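Local coordinates for protein proteinase K (Serratia sp., PDB 2B6N) that probably hydrolyses internal peptide bonds of proteins as a calcium-binding, proteinase K-like serine endopeptidase of the subtilase family from a psychrotrophic bacterium, at residues F36-G41 against N115-N120; R97-S102 against M129-G134. One frame throughout, in Å; residues are numbered along the deposited sequence.

Both interactions belong to the alpha/beta core of the subtilase domain, and their centres lie 12 Å apart. Their segments alternate along the chain: 36-41, 97-102, 115-120, then 129-134. Strands 34-39, 92-97 and 125-129 are neighbours in the parallel sheet, with strand 34-39 in the middle. Interaction 1 packs helix 107-120 on this sheet. Interaction 2 joins the loops that follow the two outer strands of the three. The two contacts meet where Asp39 O faces Val98 N at 2.8 Å, a probable hydrogen bond. Asp39, at the end of strand 34-39, is a predicted charge-relay residue, so this junction lies at the probable active site.

Interaction 1. Residues F36-G41 against N115-N120; sequences FVIDTG and NWVKNN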
loop_
_atom_site.group_PDB
_atom_site.type_symbol
_atom_site.label_atom_id
_atom_site.label_comp_id
_atom_site.label_asym_id
_atom_site.label_seq_id
_atom_site.Cartn_x
_atom_site.Cartn_y
_atom_site.Cartn_z
ATOM N N PHE A 36 7.513 -3.780 -3.678
ATOM C CA PHE A 36 7.987 -2.687 -4.531
ATOM C C PHE A 36 7.151 -1.425 -4.276
ATOM O O PHE A 36 5.930 -1.424 -4.435
ATOM C CB PHE A 36 7.924 -3.128 -5.995
ATOM C CG PHE A 36 8.894 -4.231 -6.320
ATOM C CD1 PHE A 36 8.515 -5.580 -6.229
ATOM C CD2 PHE A 36 10.197 -3.923 -6.698
ATOM C CE1 PHE A 36 9.435 -6.614 -6.522
ATOM C CE2 PHE A 36 11.123 -4.943 -6.998
ATOM C CZ PHE A 36 10.749 -6.281 -6.905
ATOM N N VAL A 37 7.812 -0.352 -3.859
ATOM C CA VAL A 37 7.107 0.863 -3.487
ATOM C C VAL A 37 7.281 1.876 -4.611
ATOM O O VAL A 37 8.356 2.458 -4.764
ATOM C CB VAL A 37 7.625 1.412 -2.143
ATOM C CG1 VAL A 37 6.855 2.695 -1.759
ATOM C CG2 VAL A 37 7.482 0.339 -1.053
ATOM N N ILE A 38 6.243 2.028 -5.425
ATOM C CA ILE A 38 6.300 2.919 -6.599
ATOM C C ILE A 38 5.784 4.283 -6.155
ATOM O O ILE A 38 4.594 4.445 -5.941
ATOM C CB ILE A 38 5.441 2.356 -7.778
ATOM C CG1 ILE A 38 5.878 0.916 -8.116
ATOM C CG2 ILE A 38 5.531 3.312 -9.013
ATOM C CD1 ILE A 38 4.950 0.147 -9.097
ATOM N N ASP A 39 6.687 5.245 -5.972
ATOM C CA ASP A 39 6.352 6.416 -5.171
ATOM C C ASP A 39 7.471 7.458 -5.303
ATOM O O ASP A 39 8.162 7.522 -6.344
ATOM C CB ASP A 39 6.165 5.968 -3.695
ATOM C CG ASP A 39 5.154 6.804 -2.938
ATOM O OD1 ASP A 39 5.414 8.028 -2.730
ATOM O OD2 ASP A 39 4.111 6.228 -2.516
ATOM N N THR A 40 7.661 8.263 -4.262
ATOM C CA THR A 40 8.641 9.352 -4.282
ATOM C C THR A 40 10.062 8.887 -3.956
ATOM O O THR A 40 10.973 9.707 -3.862
ATOM C CB THR A 40 8.276 10.483 -3.289
ATOM O OG1 THR A 40 8.300 9.971 -1.946
ATOM C CG2 THR A 40 6.910 11.094 -3.597
ATOM N N GLY A 41 10.244 7.574 -3.790
ATOM C CA GLY A 41 11.512 6.996 -3.360
ATOM C C GLY A 41 11.375 6.530 -1.915
ATOM O O GLY A 41 10.318 6.689 -1.325
ATOM N N ASN A 115 6.533 -1.094 -15.372
ATOM C CA ASN A 115 7.214 -2.037 -16.241
ATOM C C ASN A 115 8.475 -2.534 -15.569
ATOM O O ASN A 115 8.789 -3.717 -15.652
ATOM C CB ASN A 115 7.536 -1.428 -17.609
ATOM C CG ASN A 115 6.288 -1.176 -18.462
ATOM O OD1 ASN A 115 5.228 -1.768 -18.245
ATOM N ND2 ASN A 115 6.425 -0.304 -19.455
ATOM N N TRP A 116 9.193 -1.630 -14.896
ATOM C CA TRP A 116 10.425 -2.010 -14.198
ATOM C C TRP A 116 10.157 -3.129 -13.200
ATOM O O TRP A 116 10.898 -4.111 -13.167
ATOM C CB TRP A 116 11.123 -0.811 -13.517
ATOM C CG TRP A 116 12.493 -1.187 -12.986
ATOM C CD1 TRP A 116 13.685 -1.116 -13.654
ATOM C CD2 TRP A 116 12.781 -1.749 -11.709
ATOM N NE1 TRP A 116 14.707 -1.566 -12.855
ATOM C CE2 TRP A 116 14.179 -1.974 -11.656
ATOM C CE3 TRP A 116 11.996 -2.081 -10.594
ATOM C CZ2 TRP A 116 14.808 -2.509 -10.530
ATOM C CZ3 TRP A 116 12.629 -2.611 -9.463
ATOM C CH2 TRP A 116 14.021 -2.819 -9.449
ATOM N N VAL A 117 9.111 -2.976 -12.385
ATOM C CA VAL A 117 8.726 -4.037 -11.425
ATOM C C VAL A 117 8.418 -5.358 -12.150
ATOM O O VAL A 117 8.929 -6.415 -11.750
ATOM C CB VAL A 117 7.530 -3.614 -10.517
ATOM C CG1 VAL A 117 7.085 -4.783 -9.596
ATOM C CG2 VAL A 117 7.912 -2.384 -9.665
ATOM N N LYS A 118 7.580 -5.289 -13.193
ATOM C CA LYS A 118 7.248 -6.461 -14.022
ATOM C C LYS A 118 8.511 -7.193 -14.497
ATOM O O LYS A 118 8.601 -8.424 -14.406
ATOM C CB LYS A 118 6.398 -6.051 -15.235
ATOM C CG LYS A 118 6.050 -7.224 -16.167
ATOM C CD LYS A 118 5.169 -6.780 -17.301
ATOM C CE LYS A 118 5.945 -5.974 -18.340
ATOM N NZ LYS A 118 5.018 -5.450 -19.394
ATOM N N ASN A 119 9.483 -6.429 -14.984
ATOM C CA ASN A 119 10.679 -7.011 -15.572
ATOM C C ASN A 119 11.718 -7.468 -14.562
ATOM O O ASN A 119 12.554 -8.307 -14.889
ATOM C CB ASN A 119 11.281 -6.069 -16.629
ATOM C CG ASN A 119 10.319 -5.806 -17.773
ATOM O OD1 ASN A 119 9.533 -6.680 -18.162
ATOM N ND2 ASN A 119 10.362 -4.606 -18.311
ATOM N N ASN A 120 11.651 -6.942 -13.339
ATOM C CA ASN A 120 12.706 -7.161 -12.347
ATOM C C ASN A 120 12.306 -7.938 -11.098
ATOM O O ASN A 120 13.170 -8.446 -10.383
ATOM C CB ASN A 120 13.336 -5.842 -11.953
ATOM C CG ASN A 120 14.247 -5.318 -13.029
ATOM O OD1 ASN A 120 15.410 -5.713 -13.104
ATOM N ND2 ASN A 120 13.718 -4.479 -13.902
#
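Phe36 and Val117 form the main contact, where helix 107-120 packs on the central parallel sheet of the subtilase fold. This is the helix of the beta-alpha-beta crossover from strand 92-97 to strand 125-129, and it covers strand 34-39 between them. The strand and helix segments run nearly antiparallel, at 163°. Their axes come within 10.2 Å. Val117 CG1 sits over one face of the Phe36 ring, 4.1 Å from its centroid, in a CH-pi contact. The other methyl, Val117 CG2, lies 3.7 Å from Phe36 CB. Val117 CG2 is also 3.9 Å from Ile38 CD1. Val117 thus reaches both residues of segment 36-41 whose side chains start toward the helix. Its chi1 of 176° sets CG1 anti to the backbone N and leaves CG2 for the Ile38 side. Trp116 adds the rim of its indole. Trp116 CZ3 approaches Phe36 CE2 to 3.7 Å, and the two side chains cross at about a right angle. No hydrogen bond spans the contact, which is apolar and mostly buried.

Further out, Val94 and Ala127 of the flanking strands also touch Phe36. Val96 touches both Trp116 and Val117. At the far end of the strand, Asp39 is predicted to belong to the charge relay, and its OD1 is hydrogen-bonded to His72 ND1. Asp39 OD1 also takes Thr40 N at 2.7 Å, through its anti lone pair. Asn120 ND2 stands above one face of the Trp116 indole, toward its rim. Asn120 ND2 donates to Trp116 O at 2.9 Å, with an N-H...O angle of 161° and the acceptor in the Asn120 amide plane.

Interaction 2. Residues R97-S102 against M129-G134; sequences RVLNCS and MSLGGG
Val98 and Leu99 face Leu131 across two irregular backbones, and the nearest CA atoms, those of Leu99 and Leu131, are 8.8 Å apart. No hydrogen bond links the segments, so side chains alone make the contact. Leu131 CD2 meets Val98 CG2 at 3.8 Å, and the two side chains cross at about a right angle. Leu131 CD2 is also 4.1 Å from Leu99 CD1. Leu99 CD1 also lies 4.1 Å from Leu131 CB, so this methyl rests against both the base and one branch of Leu131. The chi1 of Leu131 is 63°, which sets CG between the backbone N and the carbonyl carbon. Together with a chi2 of 84°, this brings Leu131 CD2 to both partners.

Asn100 OD1 accepts from Ser102 N at 3.0 Å and makes an Asx turn. Ser102 N approaches from well out of the plane of the Asn100 side-chain amide. Next to it, Cys101 is bound to Cys69 by a disulfide. Ser130 is the centre of an inverse gamma turn, and its OG is hydrogen-bonded to the O of Ser224, the predicted nucleophile. At their nearest atoms the side chains of Leu99 and Asp39 are about 4 Å apart; His72 is slightly farther. This place beside two predicted relay residues is consistent with a wall of the substrate cleft, which the Ser-Leu-Gly-Gly run after strand 125-129 usually lines in subtilases.

The contact thus bridges the loops after strands 92-97 and 125-129, beside the end of strand 34-39. Ile38 of that strand touches Val98, while Val110 of helix 107-120 packs against both Val98 and Leu131.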
loop_
_atom_site.group_PDB
_atom_site.type_symbol
_atom_site.label_atom_id
_atom_site.label_comp_id
_atom_site.label_asym_id
_atom_site.label_seq_id
_atom_site.Cartn_x
_atom_site.Cartn_y
_atom_site.Cartn_z
ATOM N N ARG A 97 11.317 4.918 -7.770
ATOM C CA ARG A 97 10.975 6.343 -7.700
ATOM C C ARG A 97 10.412 6.869 -9.020
ATOM O O ARG A 97 11.122 6.950 -10.054
ATOM C CB ARG A 97 12.174 7.175 -7.194
ATOM C CG ARG A 97 11.915 8.684 -7.221
ATOM C CD ARG A 97 13.065 9.461 -6.571
ATOM N NE ARG A 97 12.765 10.890 -6.441
ATOM C CZ ARG A 97 13.502 11.888 -6.941
ATOM N NH1 ARG A 97 14.623 11.653 -7.621
ATOM N NH2 ARG A 97 13.110 13.141 -6.747
ATOM N N VAL A 98 9.127 7.233 -8.983
ATOM C CA VAL A 98 8.444 7.752 -10.169
ATOM C C VAL A 98 7.835 9.132 -9.910
ATOM O O VAL A 98 7.221 9.737 -10.810
ATOM C CB VAL A 98 7.371 6.784 -10.714
ATOM C CG1 VAL A 98 7.993 5.434 -11.053
ATOM C CG2 VAL A 98 6.200 6.606 -9.723
ATOM N N LEU A 99 8.006 9.612 -8.680
ATOM C CA LEU A 99 7.443 10.900 -8.279
ATOM C C LEU A 99 8.572 11.748 -7.756
ATOM O O LEU A 99 9.453 11.232 -7.067
ATOM C CB LEU A 99 6.371 10.715 -7.183
ATOM C CG LEU A 99 5.160 9.840 -7.530
ATOM C CD1 LEU A 99 4.159 9.847 -6.375
ATOM C CD2 LEU A 99 4.515 10.330 -8.830
ATOM N N ASN A 100 8.549 13.037 -8.105
ATOM C CA ASN A 100 9.655 13.952 -7.770
ATOM C C ASN A 100 9.624 14.494 -6.312
ATOM O O ASN A 100 8.818 14.042 -5.476
ATOM C CB ASN A 100 9.748 15.088 -8.824
ATOM C CG ASN A 100 8.520 15.976 -8.854
ATOM O OD1 ASN A 100 7.832 16.153 -7.843
ATOM N ND2 ASN A 100 8.251 16.567 -10.012
ATOM N N CYS A 101 10.520 15.435 -5.996
ATOM C CA CYS A 101 10.624 15.962 -4.632
ATOM C C CYS A 101 9.337 16.655 -4.162
ATOM O O CYS A 101 9.083 16.755 -2.961
ATOM C CB CYS A 101 11.841 16.898 -4.492
ATOM S SG CYS A 101 13.498 16.105 -4.725
ATOM N N SER A 102 8.530 17.117 -5.110
ATOM C CA SER A 102 7.262 17.787 -4.815
ATOM C C SER A 102 6.074 16.809 -4.885
ATOM O O SER A 102 4.922 17.196 -4.647
ATOM C CB SER A 102 7.066 18.983 -5.776
ATOM N N MET A 129 1.110 1.165 -5.262
ATOM C CA MET A 129 1.022 2.445 -5.953
ATOM C C MET A 129 0.118 3.418 -5.208
ATOM O O MET A 129 -1.084 3.477 -5.474
ATOM C CB MET A 129 0.499 2.235 -7.380
ATOM C CG MET A 129 1.414 1.367 -8.238
ATOM S SD MET A 129 0.826 1.292 -9.957
ATOM C CE MET A 129 1.179 2.939 -10.530
ATOM N N SER A 130 0.703 4.169 -4.277
ATOM C CA SER A 130 0.007 5.267 -3.585
ATOM C C SER A 130 0.090 6.566 -4.402
ATOM O O SER A 130 0.748 7.535 -4.008
ATOM C CB SER A 130 0.594 5.459 -2.175
ATOM O OG SER A 130 0.219 4.359 -1.341
ATOM N N LEU A 131 -0.609 6.572 -5.536
ATOM C CA LEU A 131 -0.566 7.662 -6.495
ATOM C C LEU A 131 -1.689 7.402 -7.485
ATOM O O LEU A 131 -2.177 6.267 -7.615
ATOM C CB LEU A 131 0.792 7.700 -7.233
ATOM C CG LEU A 131 1.173 6.502 -8.102
ATOM C CD1 LEU A 131 0.560 6.588 -9.522
ATOM C CD2 LEU A 131 2.687 6.419 -8.176
ATOM N N GLY A 132 -2.109 8.446 -8.182
ATOM C CA GLY A 132 -3.194 8.314 -9.140
ATOM C C GLY A 132 -3.361 9.594 -9.919
ATOM O O GLY A 132 -2.746 10.635 -9.593
ATOM N N GLY A 133 -4.152 9.516 -10.976
ATOM C CA GLY A 133 -4.371 10.670 -11.830
ATOM C C GLY A 133 -5.595 10.398 -12.680
ATOM O O GLY A 133 -6.359 9.480 -12.394
ATOM N N GLY A 134 -5.795 11.208 -13.713
ATOM C CA GLY A 134 -6.919 10.997 -14.631
ATOM C C GLY A 134 -6.894 9.626 -15.288
ATOM O O GLY A 134 -5.833 9.028 -15.455
#